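Side-chain contacts in protein CT_858 (Chlamydia trachomatis, PDB 3DOR), which probably cleaves proteins as a secreted serine-type endopeptidase of the S41 class: residues Asp259-Val264 with Asp337-Pro342; Leu296-Tyr301 with Asp470-Val475; Ile534-Thr539 with Asp553-Leu558. All coordinates share one frame; numbering follows the deposited sequence.

Contact 1 (Asp259-Val264 with Asp337-Pro342)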
loop_
_atom_site.group_PDB
_atom_site.type_symbol
_atom_site.label_atom_id
_atom_site.label_comp_id
_atom_site.label_asym_id
_atom_site.label_seq_id
_atom_site.Cartn_x
_atom_site.Cartn_y
_atom_site.Cartn_z
ATOM N N ASP B 259 15.884 -20.952 -14.229
ATOM C CA ASP B 259 16.329 -22.178 -14.880
ATOM C C ASP B 259 15.805 -23.478 -14.295
ATOM O O ASP B 259 15.742 -24.488 -14.989
ATOM C CB ASP B 259 17.862 -22.226 -14.920
ATOM C CG ASP B 259 18.446 -21.297 -15.972
ATOM O OD1 ASP B 259 19.674 -21.068 -15.968
ATOM O OD2 ASP B 259 17.674 -20.805 -16.814
ATOM N N GLY B 260 15.422 -23.480 -13.027
ATOM C CA GLY B 260 14.937 -24.730 -12.470
ATOM C C GLY B 260 16.104 -25.683 -12.285
ATOM O O GLY B 260 17.275 -25.267 -12.311
ATOM N N PHE B 261 15.805 -26.967 -12.143
ATOM C CA PHE B 261 16.854 -27.944 -11.881
ATOM C C PHE B 261 16.938 -29.111 -12.846
ATOM O O PHE B 261 17.741 -30.014 -12.652
ATOM C CB PHE B 261 16.670 -28.473 -10.459
ATOM C CG PHE B 261 15.300 -29.048 -10.205
ATOM C CD1 PHE B 261 14.986 -30.342 -10.609
ATOM C CD2 PHE B 261 14.320 -28.290 -9.581
ATOM C CE1 PHE B 261 13.714 -30.871 -10.392
ATOM C CE2 PHE B 261 13.042 -28.807 -9.360
ATOM C CZ PHE B 261 12.740 -30.104 -9.768
ATOM N N LEU B 262 16.120 -29.098 -13.886
ATOM C CA LEU B 262 16.138 -30.178 -14.859
ATOM C C LEU B 262 17.183 -29.992 -15.964
ATOM O O LEU B 262 17.310 -28.908 -16.549
ATOM C CB LEU B 262 14.757 -30.322 -15.494
ATOM C CG LEU B 262 13.612 -30.566 -14.506
ATOM C CD1 LEU B 262 12.291 -30.524 -15.241
ATOM C CD2 LEU B 262 13.813 -31.919 -13.812
ATOM N N PRO B 263 17.970 -31.044 -16.240
ATOM C CA PRO B 263 18.989 -30.959 -17.294
ATOM C C PRO B 263 18.314 -31.011 -18.669
ATOM O O PRO B 263 17.144 -31.385 -18.767
ATOM C CB PRO B 263 19.890 -32.171 -17.011
ATOM C CG PRO B 263 18.999 -33.119 -16.270
ATOM C CD PRO B 263 18.181 -32.227 -15.387
ATOM N N VAL B 264 19.027 -30.631 -19.728
ATOM C CA VAL B 264 18.429 -30.642 -21.063
ATOM C C VAL B 264 17.942 -32.037 -21.406
ATOM O O VAL B 264 18.565 -33.028 -21.031
ATOM C CB VAL B 264 19.425 -30.144 -22.150
ATOM C CG1 VAL B 264 19.893 -28.748 -21.809
ATOM C CG2 VAL B 264 20.613 -31.074 -22.252
ATOM N N ASP B 337 8.050 -26.754 -18.222
ATOM C CA ASP B 337 8.440 -27.062 -16.856
ATOM C C ASP B 337 7.881 -25.943 -15.989
ATOM O O ASP B 337 8.320 -24.802 -16.079
ATOM C CB ASP B 337 9.962 -27.111 -16.716
ATOM C CG ASP B 337 10.409 -27.205 -15.260
ATOM O OD1 ASP B 337 11.609 -26.987 -14.993
ATOM O OD2 ASP B 337 9.555 -27.498 -14.386
ATOM N N GLN B 338 6.905 -26.265 -15.153
ATOM C CA GLN B 338 6.310 -25.254 -14.301
ATOM C C GLN B 338 6.503 -25.569 -12.813
ATOM O O GLN B 338 5.810 -25.006 -11.965
ATOM C CB GLN B 338 4.820 -25.140 -14.617
ATOM C CG GLN B 338 4.209 -23.884 -14.098
ATOM C CD GLN B 338 2.863 -24.102 -13.455
ATOM O OE1 GLN B 338 2.005 -23.230 -13.517
ATOM N NE2 GLN B 338 2.676 -25.254 -12.811
ATOM N N THR B 339 7.436 -26.468 -12.503
ATOM C CA THR B 339 7.713 -26.843 -11.112
ATOM C C THR B 339 8.307 -25.686 -10.305
ATOM O O THR B 339 8.830 -24.735 -10.879
ATOM C CB THR B 339 8.707 -28.018 -11.045
ATOM O OG1 THR B 339 9.918 -27.663 -11.728
ATOM C CG2 THR B 339 8.120 -29.253 -11.703
ATOM N N ASN B 340 8.219 -25.766 -8.974
ATOM C CA ASN B 340 8.796 -24.738 -8.108
ATOM C C ASN B 340 8.460 -23.326 -8.591
ATOM O O ASN B 340 9.344 -22.516 -8.883
ATOM C CB ASN B 340 10.320 -24.909 -8.060
ATOM C CG ASN B 340 10.760 -26.111 -7.238
ATOM O OD1 ASN B 340 9.951 -26.948 -6.831
ATOM N ND2 ASN B 340 12.057 -26.199 -6.991
ATOM N N ASN B 341 7.171 -23.038 -8.649
ATOM C CA ASN B 341 6.668 -21.765 -9.130
ATOM C C ASN B 341 5.705 -21.257 -8.058
ATOM O O ASN B 341 4.736 -21.930 -7.732
ATOM C CB ASN B 341 5.947 -22.019 -10.452
ATOM C CG ASN B 341 5.410 -20.764 -11.081
ATOM O OD1 ASN B 341 4.826 -19.923 -10.409
ATOM N ND2 ASN B 341 5.592 -20.636 -12.392
ATOM N N PRO B 342 5.951 -20.051 -7.515
ATOM C CA PRO B 342 5.141 -19.418 -6.465
ATOM C C PRO B 342 3.799 -18.805 -6.855
ATOM O O PRO B 342 3.070 -18.336 -5.988
ATOM C CB PRO B 342 6.078 -18.355 -5.918
ATOM C CG PRO B 342 6.716 -17.840 -7.195
ATOM C CD PRO B 342 7.047 -19.151 -7.934
HETATM O O HOH W 1 14.382 -26.750 -15.412
HETATM O O HOH W 2 12.987 -27.431 -12.590
#
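D337 OD1, packed against L262 CD1 at 3.6 Å, accepts hydrogen bonds from two waters, each 2.8 Å away, and these carry the polar part of the contact. Water 1 also donates to D259 O and takes a longer bond from L262 N. Water 2 accepts from F261 N at 2.9 Å and donates to T339 OG1, so the polar link between the segments runs through the two waters. The other carboxylate oxygen stays within its own segment: T339 N reaches D337 OD2 at 3.0 Å (161°), out of the carboxylate plane on the anti side, while T339 OG1 donates to its syn lone pair at 2.7 Å. The first of these bonds closes an Asx turn at the end of strand 333-337, a parallel strand of the mixed sheet in the S41 peptidase domain, and both together fix the rotation of the carboxylate. R297 holds the turn through the carbonyls of T339 and N340. F261, its CG set between backbone N and carbonyl carbon (chi1 56°), sets one ring face against water 2, whose oxygen stands 3.4 Å from the ring plane, toward the rim. At the ring edge lies the side-chain amide of N340.

Contact 2 (Leu296-Tyr301 with Asp470-Val475)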
loop_
_atom_site.group_PDB
_atom_site.type_symbol
_atom_site.label_atom_id
_atom_site.label_comp_id
_atom_site.label_asym_id
_atom_site.label_seq_id
_atom_site.Cartn_x
_atom_site.Cartn_y
_atom_site.Cartn_z
ATOM N N LEU B 296 10.262 -25.311 -22.386
ATOM C CA LEU B 296 10.094 -23.966 -21.865
ATOM C C LEU B 296 9.806 -24.056 -20.371
ATOM O O LEU B 296 8.999 -24.870 -19.952
ATOM C CB LEU B 296 8.917 -23.288 -22.574
ATOM C CG LEU B 296 8.446 -21.890 -22.150
ATOM C CD1 LEU B 296 7.747 -21.954 -20.811
ATOM C CD2 LEU B 296 9.627 -20.946 -22.082
ATOM N N ARG B 297 10.476 -23.241 -19.564
ATOM C CA ARG B 297 10.196 -23.244 -18.129
ATOM C C ARG B 297 9.511 -21.926 -17.776
ATOM O O ARG B 297 9.987 -20.858 -18.173
ATOM C CB ARG B 297 11.488 -23.399 -17.308
ATOM C CG ARG B 297 11.270 -23.254 -15.792
ATOM C CD ARG B 297 12.518 -23.554 -14.936
ATOM N NE ARG B 297 12.310 -23.047 -13.581
ATOM C CZ ARG B 297 11.390 -23.518 -12.737
ATOM N NH1 ARG B 297 10.601 -24.528 -13.087
ATOM N NH2 ARG B 297 11.203 -22.929 -11.568
ATOM N N ILE B 298 8.369 -21.997 -17.092
ATOM C CA ILE B 298 7.666 -20.785 -16.646
ATOM C C ILE B 298 8.019 -20.805 -15.163
ATOM O O ILE B 298 7.499 -21.625 -14.410
ATOM C CB ILE B 298 6.127 -20.893 -16.844
ATOM C CG1 ILE B 298 5.791 -21.020 -18.330
ATOM C CG2 ILE B 298 5.434 -19.659 -16.275
ATOM C CD1 ILE B 298 4.285 -21.163 -18.616
ATOM N N PRO B 299 8.913 -19.903 -14.725
ATOM C CA PRO B 299 9.350 -19.845 -13.329
ATOM C C PRO B 299 8.440 -19.185 -12.297
ATOM O O PRO B 299 8.415 -19.595 -11.128
ATOM C CB PRO B 299 10.710 -19.156 -13.445
ATOM C CG PRO B 299 10.440 -18.115 -14.487
ATOM C CD PRO B 299 9.565 -18.841 -15.521
ATOM N N THR B 300 7.701 -18.167 -12.715
ATOM C CA THR B 300 6.809 -17.459 -11.807
ATOM C C THR B 300 5.756 -16.724 -12.617
ATOM O O THR B 300 5.941 -16.505 -13.819
ATOM C CB THR B 300 7.578 -16.411 -10.980
ATOM O OG1 THR B 300 6.651 -15.654 -10.193
ATOM C CG2 THR B 300 8.335 -15.450 -11.901
ATOM N N TYR B 301 4.651 -16.356 -11.968
ATOM C CA TYR B 301 3.611 -15.611 -12.649
ATOM C C TYR B 301 3.596 -14.150 -12.213
ATOM O O TYR B 301 2.722 -13.377 -12.603
ATOM C CB TYR B 301 2.240 -16.280 -12.476
ATOM C CG TYR B 301 2.168 -17.609 -13.213
ATOM C CD1 TYR B 301 2.325 -18.817 -12.531
ATOM C CD2 TYR B 301 2.027 -17.657 -14.605
ATOM C CE1 TYR B 301 2.353 -20.043 -13.213
ATOM C CE2 TYR B 301 2.052 -18.889 -15.300
ATOM C CZ TYR B 301 2.221 -20.071 -14.593
ATOM O OH TYR B 301 2.299 -21.282 -15.248
ATOM N N ASP B 470 -0.999 -23.355 -9.526
ATOM C CA ASP B 470 -1.999 -24.386 -9.251
ATOM C C ASP B 470 -2.930 -24.270 -10.473
ATOM O O ASP B 470 -3.266 -25.260 -11.121
ATOM C CB ASP B 470 -2.872 -24.062 -8.014
ATOM C CG ASP B 470 -2.274 -24.548 -6.701
ATOM O OD1 ASP B 470 -1.945 -25.750 -6.596
ATOM O OD2 ASP B 470 -2.155 -23.724 -5.766
ATOM N N PHE B 471 -3.334 -23.032 -10.769
ATOM C CA PHE B 471 -4.273 -22.735 -11.863
ATOM C C PHE B 471 -3.842 -23.092 -13.290
ATOM O O PHE B 471 -4.663 -23.574 -14.089
ATOM C CB PHE B 471 -4.658 -21.245 -11.836
ATOM C CG PHE B 471 -5.212 -20.769 -10.511
ATOM C CD1 PHE B 471 -5.172 -19.408 -10.179
ATOM C CD2 PHE B 471 -5.761 -21.666 -9.595
ATOM C CE1 PHE B 471 -5.673 -18.948 -8.940
ATOM C CE2 PHE B 471 -6.262 -21.226 -8.364
ATOM C CZ PHE B 471 -6.217 -19.863 -8.034
ATOM N N PHE B 472 -2.576 -22.838 -13.617
ATOM C CA PHE B 472 -2.061 -23.122 -14.957
ATOM C C PHE B 472 -2.374 -24.562 -15.374
ATOM O O PHE B 472 -3.045 -24.783 -16.379
ATOM C CB PHE B 472 -0.538 -22.857 -15.026
ATOM C CG PHE B 472 0.064 -23.040 -16.407
ATOM C CD1 PHE B 472 -0.109 -22.072 -17.392
ATOM C CD2 PHE B 472 0.836 -24.171 -16.706
ATOM C CE1 PHE B 472 0.485 -22.216 -18.665
ATOM C CE2 PHE B 472 1.431 -24.333 -17.965
ATOM C CZ PHE B 472 1.257 -23.346 -18.950
ATOM N N PRO B 473 -1.916 -25.563 -14.600
ATOM C CA PRO B 473 -2.225 -26.938 -15.011
ATOM C C PRO B 473 -3.702 -27.321 -14.914
ATOM O O PRO B 473 -4.191 -28.114 -15.720
ATOM C CB PRO B 473 -1.340 -27.781 -14.094
ATOM C CG PRO B 473 -1.273 -26.959 -12.850
ATOM C CD PRO B 473 -1.060 -25.557 -13.400
ATOM N N VAL B 474 -4.421 -26.755 -13.952
ATOM C CA VAL B 474 -5.830 -27.103 -13.809
ATOM C C VAL B 474 -6.644 -26.672 -15.032
ATOM O O VAL B 474 -7.522 -27.408 -15.493
ATOM C CB VAL B 474 -6.451 -26.519 -12.483
ATOM C CG1 VAL B 474 -6.990 -25.101 -12.686
ATOM C CG2 VAL B 474 -7.547 -27.448 -11.994
ATOM N N VAL B 475 -6.335 -25.498 -15.577
ATOM C CA VAL B 475 -7.038 -25.001 -16.760
ATOM C C VAL B 475 -6.732 -25.895 -17.958
ATOM O O VAL B 475 -7.629 -26.280 -18.710
ATOM C CB VAL B 475 -6.618 -23.547 -17.108
ATOM C CG1 VAL B 475 -7.242 -23.130 -18.438
ATOM C CG2 VAL B 475 -7.075 -22.585 -16.001
#
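This is a buried, largely apolar contact between the loop leaving strand 290-297 and helix 468-478, which covers the mixed sheet of the S41 peptidase domain and links its neighbouring parallel strands 457-461 and 483-486 in a beta-alpha-beta crossover. Three side chains make it: I298 and Y301 from the loop, and F472 from the helix, one residue before the proline that accompanies a kink. F472 has CG anti to its backbone N (chi1 -176°), which projects the ring off the helix toward the sheet, where I336 of strand 333-337 also touches it. I298 comes from the opposite direction, its CD1 oblique to the ring and 3.7 Å from F472 CZ. The extended outer part of the isoleucine chain (chi2 179°) carries the methyl there. Y301 arrives across F472 at about a right angle. Y301 OH lies over one face toward the rim, 3.1 Å from F472 CG and 3.3 Å from F472 CB, a tight fit. The rings themselves meet obliquely, their planes 35° apart and centroids 6.0 Å from each other, and Y301 CZ rests 3.9 Å from F472 CB. L349 of helix 346-354 touches both aromatic side chains. The polar partner of the hydroxyl is OE1 of Q338, to which it is hydrogen-bonded; the amide nitrogen of that glutamine binds the carbonyl of A469 in helix 468-478. A buried polar group is thus satisfied at the border of a hydrophobic cluster, and that bond probably helps hold the oxygen so close over the ring.

Contact 3 (Ile534-Thr539 with Asp553-Leu558)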
loop_
_atom_site.group_PDB
_atom_site.type_symbol
_atom_site.label_atom_id
_atom_site.label_comp_id
_atom_site.label_asym_id
_atom_site.label_seq_id
_atom_site.Cartn_x
_atom_site.Cartn_y
_atom_site.Cartn_z
ATOM N N ILE B 534 -0.405 -38.147 -15.028
ATOM C CA ILE B 534 0.579 -39.173 -14.711
ATOM C C ILE B 534 1.402 -38.796 -13.478
ATOM O O ILE B 534 2.137 -37.810 -13.497
ATOM C CB ILE B 534 1.573 -39.393 -15.890
ATOM C CG1 ILE B 534 0.826 -39.717 -17.190
ATOM C CG2 ILE B 534 2.558 -40.493 -15.528
ATOM C CD1 ILE B 534 -0.001 -40.982 -17.150
ATOM N N ASP B 535 1.284 -39.584 -12.414
ATOM C CA ASP B 535 2.042 -39.318 -11.203
ATOM C C ASP B 535 3.470 -39.787 -11.453
ATOM O O ASP B 535 3.707 -40.965 -11.662
ATOM C CB ASP B 535 1.437 -40.064 -10.021
ATOM C CG ASP B 535 2.172 -39.782 -8.731
ATOM O OD1 ASP B 535 3.162 -40.484 -8.437
ATOM O OD2 ASP B 535 1.775 -38.846 -8.017
ATOM N N LEU B 536 4.411 -38.851 -11.439
ATOM C CA LEU B 536 5.809 -39.154 -11.707
ATOM C C LEU B 536 6.706 -38.450 -10.702
ATOM O O LEU B 536 7.215 -37.359 -10.970
ATOM C CB LEU B 536 6.175 -38.671 -13.108
ATOM C CG LEU B 536 7.083 -39.459 -14.051
ATOM C CD1 LEU B 536 7.798 -38.455 -14.935
ATOM C CD2 LEU B 536 8.084 -40.329 -13.309
ATOM N N PRO B 537 6.898 -39.053 -9.523
ATOM C CA PRO B 537 7.756 -38.438 -8.509
ATOM C C PRO B 537 9.222 -38.621 -8.865
ATOM O O PRO B 537 9.558 -39.413 -9.739
ATOM C CB PRO B 537 7.376 -39.191 -7.234
ATOM C CG PRO B 537 7.080 -40.587 -7.758
ATOM C CD PRO B 537 6.260 -40.285 -9.012
ATOM N N PHE B 538 10.098 -37.879 -8.201
ATOM C CA PHE B 538 11.537 -38.011 -8.434
ATOM C C PHE B 538 12.036 -39.170 -7.563
ATOM O O PHE B 538 11.717 -39.234 -6.376
ATOM C CB PHE B 538 12.262 -36.719 -8.043
ATOM C CG PHE B 538 11.885 -35.529 -8.892
ATOM C CD1 PHE B 538 11.456 -34.340 -8.297
ATOM C CD2 PHE B 538 11.959 -35.596 -10.290
ATOM C CE1 PHE B 538 11.100 -33.231 -9.080
ATOM C CE2 PHE B 538 11.605 -34.493 -11.084
ATOM C CZ PHE B 538 11.175 -33.310 -10.481
ATOM N N THR B 539 12.792 -40.096 -8.153
ATOM C CA THR B 539 13.313 -41.239 -7.406
ATOM C C THR B 539 14.660 -40.879 -6.792
ATOM O O THR B 539 15.210 -39.808 -7.056
ATOM C CB THR B 539 13.542 -42.476 -8.313
ATOM O OG1 THR B 539 14.504 -42.146 -9.325
ATOM C CG2 THR B 539 12.237 -42.933 -8.966
ATOM N N ASP B 553 13.599 -39.640 -18.876
ATOM C CA ASP B 553 13.347 -40.672 -19.879
ATOM C C ASP B 553 11.863 -40.980 -19.951
ATOM O O ASP B 553 11.326 -41.265 -21.022
ATOM C CB ASP B 553 14.107 -41.962 -19.568
ATOM C CG ASP B 553 15.586 -41.843 -19.852
ATOM O OD1 ASP B 553 15.979 -40.972 -20.668
ATOM O OD2 ASP B 553 16.351 -42.638 -19.267
ATOM N N LYS B 554 11.191 -40.914 -18.810
ATOM C CA LYS B 554 9.767 -41.190 -18.815
ATOM C C LYS B 554 9.000 -40.019 -19.420
ATOM O O LYS B 554 8.019 -40.218 -20.139
ATOM C CB LYS B 554 9.257 -41.504 -17.401
ATOM C CG LYS B 554 7.890 -42.161 -17.411
ATOM C CD LYS B 554 7.671 -42.885 -18.746
ATOM C CE LYS B 554 6.789 -44.092 -18.635
ATOM N NZ LYS B 554 7.472 -45.190 -17.891
ATOM N N VAL B 555 9.446 -38.796 -19.143
ATOM C CA VAL B 555 8.776 -37.632 -19.721
ATOM C C VAL B 555 8.864 -37.733 -21.255
ATOM O O VAL B 555 7.897 -37.452 -21.965
ATOM C CB VAL B 555 9.430 -36.310 -19.262
ATOM C CG1 VAL B 555 8.909 -35.152 -20.104
ATOM C CG2 VAL B 555 9.135 -36.070 -17.775
ATOM N N LYS B 556 10.025 -38.154 -21.750
ATOM C CA LYS B 556 10.241 -38.289 -23.187
ATOM C C LYS B 556 9.373 -39.383 -23.804
ATOM O O LYS B 556 8.870 -39.214 -24.910
ATOM C CB LYS B 556 11.733 -38.536 -23.479
ATOM C CG LYS B 556 12.554 -37.249 -23.341
ATOM C CD LYS B 556 14.009 -37.387 -23.760
ATOM C CE LYS B 556 14.845 -37.976 -22.656
ATOM N NZ LYS B 556 16.296 -37.739 -22.883
ATOM N N LYS B 557 9.190 -40.493 -23.094
ATOM C CA LYS B 557 8.347 -41.568 -23.602
ATOM C C LYS B 557 6.924 -41.050 -23.702
ATOM O O LYS B 557 6.225 -41.317 -24.678
ATOM C CB LYS B 557 8.380 -42.797 -22.680
ATOM C CG LYS B 557 9.649 -43.639 -22.801
ATOM C CD LYS B 557 9.576 -44.889 -21.922
ATOM C CE LYS B 557 10.823 -45.766 -22.080
ATOM N NZ LYS B 557 12.085 -45.020 -21.769
ATOM N N LEU B 558 6.495 -40.313 -22.684
ATOM C CA LEU B 558 5.157 -39.743 -22.660
ATOM C C LEU B 558 4.962 -38.729 -23.798
ATOM O O LEU B 558 3.921 -38.730 -24.448
ATOM C CB LEU B 558 4.888 -39.082 -21.300
ATOM C CG LEU B 558 4.814 -40.080 -20.130
ATOM C CD1 LEU B 558 4.719 -39.333 -18.803
ATOM C CD2 LEU B 558 3.619 -41.012 -20.317
#
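No flat group takes part where I534 and L536 meet K554, V555 and L558: the contact is made by aliphatic carbons. The one aromatic ring of the two segments, that of F538, turns to other partners, meeting Y548 edge-to-face and lying near the rings of Y551 and F261 as well. L536 does most of the work. Its side chain crosses that of V555 at about a right angle, L536 CD1 lying 3.9 Å from V555 CG2 and 4.2 Å from K554 CB. Two residues earlier, on strand 534-535, I534 CG2 comes to 4.1 Å from L558 CD1, a looser touch. K554 gives just the root of its chain to the contact; with CG anti to the backbone N (chi1 -164°) and a bend at the next bond, the rest leads away, and its amine binds the carbonyl of A572, the last modelled residue. The helix residues involved, 554, 555 and 558, lie along one side of helix 549-564. L536 and L558 both also rest on V485 of strand 483-486. The arrangement is that of an alpha/beta domain in which a helix close to the C-terminus packs on the last strand of the mixed sheet, 534-535, and on its neighbour.

How the contacts relate
All three contacts bear on one mixed sheet, but at different depths. Contacts 1 and 2 are buried and adjoin directly, the backbone of D337 pairing with that of L296: contact 1 lies at the end of strand 333-337 and contact 2 at the end of its neighbour 290-297. Contact 3 lies farther out, its centre about 22 Å from the centre of the chain against 10 Å for contact 2, at the edge strand, and is partly buried. It touches contact 1 through the rings of F261 and F538 but does not reach contact 2. Chemistry changes accordingly: a water-bridged carboxylate at a strand end in contact 1, aromatic and aliphatic packing between helix and strand loop in contact 2, and aliphatic packing in contact 3.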